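Local coordinates for ancylostoma secreted protein 1 (Necator americanus, PDB 3NT8) that is probably associated with the transition of infective hookworm larvae to parasitism and is built from two CAP domains in one chain, at residues M78-L82 with S174-N178; I96-A100 with V313-D317. All blocks are in the same frame, centred on the assembly; numbering follows the deposited sequence.

Contact 1. Residues M78-L82 with S174-N178; sequences MEQQL and SCIYN
In Ile176 a chi1 of 44° sets CG1 between the backbone N and the carbonyl carbon, and from there CD1 extends to the helix, stopping 3.3 Å from Met78 O. The same methyl meets the side chain of Met78, CB lying 3.8 Å from Ile176 CD1. Met78 itself runs on past this methyl and bends at its last torsion (chi3 68°), which turns CE onto the strand backbone, 3.5 Å from Ile176 O. One turn later Leu82 presents both methyls. CD2 rests on the peptide at 3.4 Å from Ser174 O and also touches Ile176 CG1 at 4.0 Å, while CD1 sits 3.7 Å from Ser174 OG. Ile176 is thus inserted between Met78 and Leu82, the two residues of one helical face, which are joined by the backbone bond from Leu82 N to Met78 O.

No hydrogen bond crosses the interface, and Ser174 OG finds its partners outside, in Asn102 O and Gln101 NE2 on the adjacent strand. The side chains of Cys175 and Tyr177 leave on the other side; Tyr177 OH is hydrogen-bonded to His44 NE2 and Cys175 is in a disulfide with Cys162. Strand residues alternate accordingly, Ser174 and Ile176 facing the helix. The axes of helix segment 78-82 and strand segment 174-177 approach to 8.8 Å with 132° between their directions, a separation spanned by a single layer of side chains. A helix laid on a central strand of a mixed sheet in this way belongs to the alpha-beta-alpha sandwich of the CAP domain.

Contact 2. Residues I96-A100 with V313-D317; sequences IQGVA and VLKFD
The Phe316 ring receives Gly98 O at its edge, near the ring plane, with CD1 4.3 Å from that oxygen; the Phe316 side chain also touches Val180 and, on helix 318-330, Ala321 and Gln324. Gly98 belongs to a type II beta turn from Ile96 to Val99, in which it adopts the positive phi (80°) that favours glycine. The turn meets a loop between strand 305-311 and helix 318-330, so the contact joins the two CAP domains of the chain. In the other flat group, one face of the Gln97 amide carries the Lys315 methylenes, with Lys315 CD 3.7 Å from Gln97 OE1. Both side chains point the same way. Gln97 CG lies between the backbone N and the carbonyl carbon (chi1 57°), and a bend at chi2 completes the course beside the extended lysine.

Val313 CG1, anti to the backbone N, packs on the turn, 3.6 Å from Gly98 CA and equally close to Val99 N. Beside it, Gln97 CB packs 3.4 Å from Leu314 O and 4.0 Å from Leu314 CB.

Polar links are few. A water donates a hydrogen bond to Ile96 O and accepts a weak one from Leu314 N, bridging the loops indirectly. Val313 O and Phe316 N both bond to Thr381 OG1, which ties the second loop to its own domain. The direct bond between the loops runs from Gly98 N to Leu314 O at 2.6 Å, but with an N-H...O angle of 120° it is strongly bent and weak.

Overall arrangement
Contact 1 lies inside the first CAP domain, whereas contact 2 joins that domain to the second, and their centres are 11 Å apart. They meet where segment 96-100 runs into strand 100-107, neighbour of strand 170-177 in the sheet. There Tyr177 O and Ala100 N, 2.8 Å apart, form a probable hydrogen bond, and Ile176 CB packs 3.5 Å from Ala100 O. A second junction lies on the helix: Gln81 CD approaches Ile96 CG2 to 3.5 Å. The segments alternate along the chain. Contact 1 is buried and made of apolar side chains meeting each other and the strand backbone, while contact 2 is partly buried and lies nearer the centre of the chain, about 12 Å away against about 19 Å.

Contact 1. Residues M78-L82 with S174-N178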
loop_
_atom_site.group_PDB
_atom_site.type_symbol
_atom_site.label_atom_id
_atom_site.label_comp_id
_atom_site.label_asym_id
_atom_site.label_seq_id
_atom_site.Cartn_x
_atom_site.Cartn_y
_atom_site.Cartn_z
ATOM N N MET A 78 -3.310 -18.991 -6.782
ATOM C CA MET A 78 -2.607 -17.953 -7.562
ATOM C C MET A 78 -1.874 -18.576 -8.727
ATOM O O MET A 78 -2.032 -18.096 -9.844
ATOM C CB MET A 78 -1.661 -17.095 -6.710
ATOM C CG MET A 78 -2.426 -15.989 -6.016
ATOM S SD MET A 78 -1.449 -15.330 -4.712
ATOM C CE MET A 78 -0.182 -14.556 -5.704
ATOM N N GLU A 79 -1.137 -19.655 -8.467
ATOM C CA GLU A 79 -0.455 -20.428 -9.508
ATOM C C GLU A 79 -1.394 -20.897 -10.607
ATOM O O GLU A 79 -1.080 -20.775 -11.813
ATOM C CB GLU A 79 0.268 -21.638 -8.920
ATOM C CG GLU A 79 1.023 -22.503 -10.005
ATOM C CD GLU A 79 1.369 -23.843 -9.502
ATOM O OE1 GLU A 79 1.456 -24.045 -8.277
ATOM O OE2 GLU A 79 1.530 -24.768 -10.312
ATOM N N GLN A 80 -2.559 -21.408 -10.220
ATOM C CA GLN A 80 -3.462 -22.053 -11.205
ATOM C C GLN A 80 -4.053 -21.010 -12.101
ATOM O O GLN A 80 -4.199 -21.217 -13.304
ATOM C CB GLN A 80 -4.589 -22.830 -10.492
ATOM C CG GLN A 80 -5.610 -23.513 -11.488
ATOM C CD GLN A 80 -4.987 -24.687 -12.251
ATOM O OE1 GLN A 80 -4.487 -25.640 -11.656
ATOM N NE2 GLN A 80 -5.006 -24.598 -13.588
ATOM N N GLN A 81 -4.454 -19.893 -11.508
ATOM C CA GLN A 81 -5.031 -18.830 -12.296
ATOM C C GLN A 81 -4.050 -18.273 -13.328
ATOM O O GLN A 81 -4.418 -18.060 -14.457
ATOM C CB GLN A 81 -5.593 -17.718 -11.387
ATOM C CG GLN A 81 -6.491 -16.786 -12.142
ATOM C CD GLN A 81 -7.342 -15.887 -11.251
ATOM O OE1 GLN A 81 -7.240 -15.918 -10.004
ATOM N NE2 GLN A 81 -8.200 -15.088 -11.893
ATOM N N LEU A 82 -2.807 -18.063 -12.920
ATOM C CA LEU A 82 -1.804 -17.558 -13.807
ATOM C C LEU A 82 -1.498 -18.590 -14.925
ATOM O O LEU A 82 -1.292 -18.221 -16.102
ATOM C CB LEU A 82 -0.545 -17.206 -13.022
ATOM C CG LEU A 82 0.698 -16.865 -13.819
ATOM C CD1 LEU A 82 0.393 -15.633 -14.596
ATOM C CD2 LEU A 82 1.864 -16.613 -12.914
ATOM N N SER A 174 6.319 -16.459 -15.790
ATOM C CA SER A 174 5.539 -15.373 -15.174
ATOM C C SER A 174 5.298 -15.688 -13.681
ATOM O O SER A 174 5.249 -16.804 -13.304
ATOM C CB SER A 174 4.196 -15.094 -15.901
ATOM O OG SER A 174 3.540 -13.907 -15.365
ATOM N N CYS A 175 5.187 -14.656 -12.859
ATOM C CA CYS A 175 4.908 -14.796 -11.421
ATOM C C CYS A 175 3.969 -13.670 -11.120
ATOM O O CYS A 175 4.091 -12.593 -11.701
ATOM C CB CYS A 175 6.177 -14.633 -10.536
ATOM S SG CYS A 175 7.415 -15.917 -10.591
ATOM N N ILE A 176 3.016 -13.950 -10.222
ATOM C CA ILE A 176 2.086 -12.957 -9.702
ATOM C C ILE A 176 2.234 -12.876 -8.193
ATOM O O ILE A 176 2.678 -13.845 -7.559
ATOM C CB ILE A 176 0.575 -13.261 -10.043
ATOM C CG1 ILE A 176 0.235 -14.715 -9.824
ATOM C CG2 ILE A 176 0.212 -12.875 -11.442
ATOM C CD1 ILE A 176 -1.221 -14.912 -9.773
ATOM N N TYR A 177 1.878 -11.726 -7.626
ATOM C CA TYR A 177 2.219 -11.402 -6.222
ATOM C C TYR A 177 1.051 -10.695 -5.610
ATOM O O TYR A 177 0.471 -9.850 -6.257
ATOM C CB TYR A 177 3.428 -10.441 -6.163
ATOM C CG TYR A 177 4.634 -10.926 -6.894
ATOM C CD1 TYR A 177 5.724 -11.487 -6.199
ATOM C CD2 TYR A 177 4.748 -10.759 -8.252
ATOM C CE1 TYR A 177 6.844 -11.880 -6.881
ATOM C CE2 TYR A 177 5.883 -11.154 -8.920
ATOM C CZ TYR A 177 6.930 -11.704 -8.231
ATOM O OH TYR A 177 8.031 -12.158 -8.870
ATOM N N ASN A 178 0.706 -11.014 -4.368
ATOM C CA ASN A 178 -0.409 -10.389 -3.713
ATOM C C ASN A 178 -0.086 -8.989 -3.116
ATOM O O ASN A 178 -0.799 -8.518 -2.209
ATOM C CB ASN A 178 -0.979 -11.294 -2.611
ATOM C CG ASN A 178 -0.024 -11.441 -1.394
ATOM O OD1 ASN A 178 1.190 -11.234 -1.511
ATOM N ND2 ASN A 178 -0.580 -11.825 -0.231
#

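Contact 2. Residues I96-A100 with V313-D317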
loop_
_atom_site.group_PDB
_atom_site.type_symbol
_atom_site.label_atom_id
_atom_site.label_comp_id
_atom_site.label_asym_id
_atom_site.label_seq_id
_atom_site.Cartn_x
_atom_site.Cartn_y
_atom_site.Cartn_z
ATOM N N ILE A 96 -5.096 -10.552 -14.052
ATOM C CA ILE A 96 -5.601 -11.294 -12.875
ATOM C C ILE A 96 -5.920 -10.406 -11.657
ATOM O O ILE A 96 -5.144 -9.462 -11.328
ATOM C CB ILE A 96 -4.624 -12.440 -12.444
ATOM C CG1 ILE A 96 -4.422 -13.429 -13.609
ATOM C CG2 ILE A 96 -5.133 -13.170 -11.165
ATOM C CD1 ILE A 96 -3.127 -14.158 -13.554
ATOM N N GLN A 97 -7.024 -10.741 -10.969
ATOM C CA GLN A 97 -7.485 -9.920 -9.841
ATOM C C GLN A 97 -6.621 -10.039 -8.599
ATOM O O GLN A 97 -6.122 -11.131 -8.285
ATOM C CB GLN A 97 -8.961 -10.157 -9.492
ATOM C CG GLN A 97 -9.382 -11.577 -9.158
ATOM C CD GLN A 97 -10.856 -11.849 -9.564
ATOM O OE1 GLN A 97 -11.534 -10.992 -10.168
ATOM N NE2 GLN A 97 -11.345 -13.047 -9.240
ATOM N N GLY A 98 -6.427 -8.904 -7.918
ATOM C CA GLY A 98 -5.781 -8.886 -6.611
ATOM C C GLY A 98 -4.259 -8.958 -6.584
ATOM O O GLY A 98 -3.658 -9.008 -5.502
ATOM N N VAL A 99 -3.619 -8.942 -7.757
ATOM C CA VAL A 99 -2.189 -9.253 -7.827
ATOM C C VAL A 99 -1.399 -8.372 -8.798
ATOM O O VAL A 99 -1.964 -7.821 -9.760
ATOM C CB VAL A 99 -1.951 -10.752 -8.201
ATOM C CG1 VAL A 99 -2.421 -11.700 -7.031
ATOM C CG2 VAL A 99 -2.640 -11.084 -9.578
ATOM N N ALA A 100 -0.093 -8.265 -8.523
ATOM C CA ALA A 100 0.842 -7.681 -9.470
ATOM C C ALA A 100 1.504 -8.833 -10.282
ATOM O O ALA A 100 1.557 -9.956 -9.840
ATOM C CB ALA A 100 1.868 -6.870 -8.716
ATOM N N VAL A 313 -5.560 -2.585 -10.063
ATOM C CA VAL A 313 -5.708 -3.957 -9.465
ATOM C C VAL A 313 -7.129 -4.282 -9.031
ATOM O O VAL A 313 -7.662 -3.586 -8.175
ATOM C CB VAL A 313 -4.795 -4.202 -8.214
ATOM C CG1 VAL A 313 -4.898 -5.612 -7.746
ATOM C CG2 VAL A 313 -3.355 -3.843 -8.508
ATOM N N LEU A 314 -7.712 -5.354 -9.555
ATOM C CA LEU A 314 -9.105 -5.668 -9.276
ATOM C C LEU A 314 -9.232 -6.473 -8.039
ATOM O O LEU A 314 -8.362 -7.253 -7.731
ATOM C CB LEU A 314 -9.788 -6.396 -10.430
ATOM C CG LEU A 314 -10.187 -5.564 -11.640
ATOM C CD1 LEU A 314 -9.020 -5.364 -12.569
ATOM C CD2 LEU A 314 -11.309 -6.322 -12.354
ATOM N N LYS A 315 -10.304 -6.245 -7.301
ATOM C CA LYS A 315 -10.569 -6.971 -6.053
ATOM C C LYS A 315 -9.397 -6.900 -5.050
ATOM O O LYS A 315 -9.112 -7.854 -4.284
ATOM C CB LYS A 315 -11.047 -8.419 -6.335
ATOM C CG LYS A 315 -12.387 -8.501 -7.114
ATOM C CD LYS A 315 -13.036 -9.857 -6.927
ATOM C CE LYS A 315 -14.404 -9.965 -7.633
ATOM N NZ LYS A 315 -14.824 -11.415 -7.848
ATOM N N PHE A 316 -8.758 -5.722 -5.005
ATOM C CA PHE A 316 -7.553 -5.527 -4.176
ATOM C C PHE A 316 -7.879 -5.637 -2.710
ATOM O O PHE A 316 -8.878 -5.096 -2.247
ATOM C CB PHE A 316 -6.859 -4.204 -4.506
ATOM C CG PHE A 316 -5.496 -4.079 -3.935
ATOM C CD1 PHE A 316 -4.508 -5.012 -4.216
ATOM C CD2 PHE A 316 -5.169 -2.980 -3.136
ATOM C CE1 PHE A 316 -3.211 -4.843 -3.688
ATOM C CE2 PHE A 316 -3.888 -2.819 -2.597
ATOM C CZ PHE A 316 -2.904 -3.749 -2.880
ATOM N N ASP A 317 -7.065 -6.370 -1.968
ATOM C CA ASP A 317 -7.336 -6.550 -0.555
ATOM C C ASP A 317 -7.806 -5.217 0.089
ATOM O O ASP A 317 -7.134 -4.210 -0.029
ATOM C CB ASP A 317 -6.073 -7.021 0.153
ATOM C CG ASP A 317 -6.308 -7.312 1.596
ATOM O OD1 ASP A 317 -6.543 -8.485 1.941
ATOM O OD2 ASP A 317 -6.298 -6.370 2.404
HETATM O O HOH W 1 -6.060 -6.881 -12.060
#